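Local coordinates for protein cytochrome P450 (Picrophilus torridus, PDB 2RFB) that probably works as a heme-dependent monooxygenase, using its iron to activate molecular oxygen and insert one oxygen atom into a substrate, at residues 84-89 with 310-315. Sequence-based numbering, arbitrary orientation.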
# COMPACT_ATOMS: atom_id res chain seq x y z
N ASP A 84 2.99 -3.48 -21.86
CA ASP A 84 4.39 -3.80 -22.17
C ASP A 84 4.91 -5.02 -21.37
O ASP A 84 5.60 -5.88 -21.93
CB ASP A 84 5.29 -2.61 -21.87
CG ASP A 84 5.37 -1.61 -23.00
OD1 ASP A 84 6.06 -0.59 -22.80
OD2 ASP A 84 4.77 -1.83 -24.09
N LEU A 85 4.57 -5.08 -20.08
CA LEU A 85 5.05 -6.13 -19.17
C LEU A 85 4.29 -7.44 -19.21
O LEU A 85 4.86 -8.48 -18.85
CB LEU A 85 4.94 -5.64 -17.74
CG LEU A 85 5.76 -4.44 -17.35
CD1 LEU A 85 5.20 -4.06 -16.00
CD2 LEU A 85 7.29 -4.80 -17.34
N ILE A 86 3.00 -7.38 -19.53
CA ILE A 86 2.15 -8.57 -19.62
C ILE A 86 2.36 -9.32 -20.96
O ILE A 86 2.07 -10.52 -21.05
CB ILE A 86 0.65 -8.16 -19.45
CG1 ILE A 86 -0.23 -9.32 -18.97
CG2 ILE A 86 0.05 -7.56 -20.78
CD1 ILE A 86 -0.04 -9.78 -17.59
N LYS A 87 2.86 -8.60 -21.99
CA LYS A 87 2.97 -9.08 -23.38
C LYS A 87 3.51 -10.49 -23.51
O LYS A 87 3.10 -11.24 -24.39
CB LYS A 87 3.94 -8.20 -24.18
CG LYS A 87 3.35 -7.29 -25.21
CD LYS A 87 4.50 -6.54 -25.89
CE LYS A 87 4.01 -5.59 -26.97
NZ LYS A 87 5.08 -5.35 -28.00
N ASN A 88 4.46 -10.80 -22.64
CA ASN A 88 5.38 -11.89 -22.86
C ASN A 88 5.79 -12.39 -21.50
O ASN A 88 6.98 -12.45 -21.17
CB ASN A 88 6.62 -11.35 -23.57
CG ASN A 88 7.12 -10.05 -22.94
OD1 ASN A 88 6.57 -9.54 -21.93
ND2 ASN A 88 8.17 -9.47 -23.57
N ILE A 89 4.80 -12.71 -20.70
CA ILE A 89 5.05 -13.03 -19.34
C ILE A 89 4.89 -14.52 -19.19
O ILE A 89 5.41 -15.11 -18.27
CB ILE A 89 4.06 -12.28 -18.43
CG1 ILE A 89 4.61 -12.15 -17.03
CG2 ILE A 89 2.72 -12.96 -18.40
CD1 ILE A 89 3.59 -11.55 -16.17
N ASN A 310 -7.85 -6.19 -15.62
CA ASN A 310 -8.24 -6.28 -16.98
C ASN A 310 -7.18 -6.95 -17.89
O ASN A 310 -7.48 -7.89 -18.66
CB ASN A 310 -8.64 -4.91 -17.52
CG ASN A 310 -9.41 -5.02 -18.79
OD1 ASN A 310 -9.35 -4.15 -19.64
ND2 ASN A 310 -10.14 -6.10 -18.95
N ASP A 311 -5.95 -6.49 -17.79
CA ASP A 311 -4.89 -7.06 -18.58
C ASP A 311 -4.63 -8.53 -18.28
O ASP A 311 -4.35 -9.30 -19.22
CB ASP A 311 -3.60 -6.28 -18.39
CG ASP A 311 -3.58 -4.99 -19.17
OD1 ASP A 311 -4.52 -4.75 -19.98
OD2 ASP A 311 -2.61 -4.24 -18.98
N ILE A 312 -4.71 -8.93 -17.01
CA ILE A 312 -4.42 -10.32 -16.70
C ILE A 312 -5.56 -11.13 -17.23
O ILE A 312 -5.38 -12.14 -17.85
CB ILE A 312 -4.26 -10.54 -15.20
CG1 ILE A 312 -2.90 -10.07 -14.73
CG2 ILE A 312 -4.51 -12.00 -14.79
CD1 ILE A 312 -2.90 -9.88 -13.20
N LEU A 313 -6.77 -10.67 -17.03
CA LEU A 313 -7.89 -11.46 -17.50
C LEU A 313 -7.94 -11.61 -19.02
O LEU A 313 -8.36 -12.67 -19.49
CB LEU A 313 -9.21 -10.99 -16.91
CG LEU A 313 -9.42 -11.29 -15.42
CD1 LEU A 313 -10.68 -10.61 -14.93
CD2 LEU A 313 -9.58 -12.75 -15.24
N ASN A 314 -7.50 -10.60 -19.78
CA ASN A 314 -7.54 -10.71 -21.25
C ASN A 314 -6.34 -11.45 -21.86
O ASN A 314 -6.34 -11.79 -23.03
CB ASN A 314 -7.69 -9.34 -21.93
CG ASN A 314 -9.06 -8.73 -21.74
OD1 ASN A 314 -9.26 -7.89 -20.87
ND2 ASN A 314 -10.02 -9.16 -22.53
N HIS A 315 -5.29 -11.64 -21.07
CA HIS A 315 -4.10 -12.30 -21.56
C HIS A 315 -4.17 -13.82 -21.40
O HIS A 315 -3.75 -14.55 -22.28
CB HIS A 315 -2.84 -11.74 -20.87
CG HIS A 315 -1.58 -12.14 -21.55
ND1 HIS A 315 -0.83 -13.22 -21.15
CD2 HIS A 315 -0.98 -11.66 -22.67
CE1 HIS A 315 0.20 -13.37 -21.98
NE2 HIS A 315 0.13 -12.44 -22.91
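Ile86 and His315 meet where the C-terminal part of helix 75-86 and the turn after it face the last turn of helix 298-315, which follows the heme ligand Cys295 as helix L of the P450 fold. Their side chains slide past each other in opposite directions, and the histidine is a worked example of a polar ring packed against a neighbouring turn without a hydrogen bond across 84-89 and 310-315. Its CB starts the contact, lying 4.0 Å from Ile86 CG1. With CG anti to the backbone N (chi1 -166°), the ring is set alongside the Ile86 side chain and reaches residues 86-89, and His315 CG still touches Ile86 CG1 at 4.1 Å. Farther out, one face of the ring lies against Ile86 O. This oxygen, displaced toward the ring's periphery, is 3.3 Å from His315 NE2, at an angle too poor for hydrogen bonding. Lys87 O approaches the same His315 NE2 obliquely at 3.5 Å. His315 CE1 ends 4.4 Å from Ile89 CG2. Deeper in, the Ile86 side chain crosses that of Ile312 at about a right angle, Ile86 CD1 4.1 Å from Ile312 CG1. The contact thus joins helix 75-86 to helix L, with Tyr98 of helix 94-99 packed on Ile86 and Ile197 and Ile201 of helix 175-206 on Ile312. Replacing His315 by an alanine would probably open a gap next to Ile86 O and Ile89 CG2, leaving Ile86 CG1 with less to pack against. The chemistry is van der Waals contact inside and a carbonyl-to-ring approach beside the partly exposed histidine, where a positive charge on the imidazole, if present, would probably be favoured by the two carbonyl oxygens nearby.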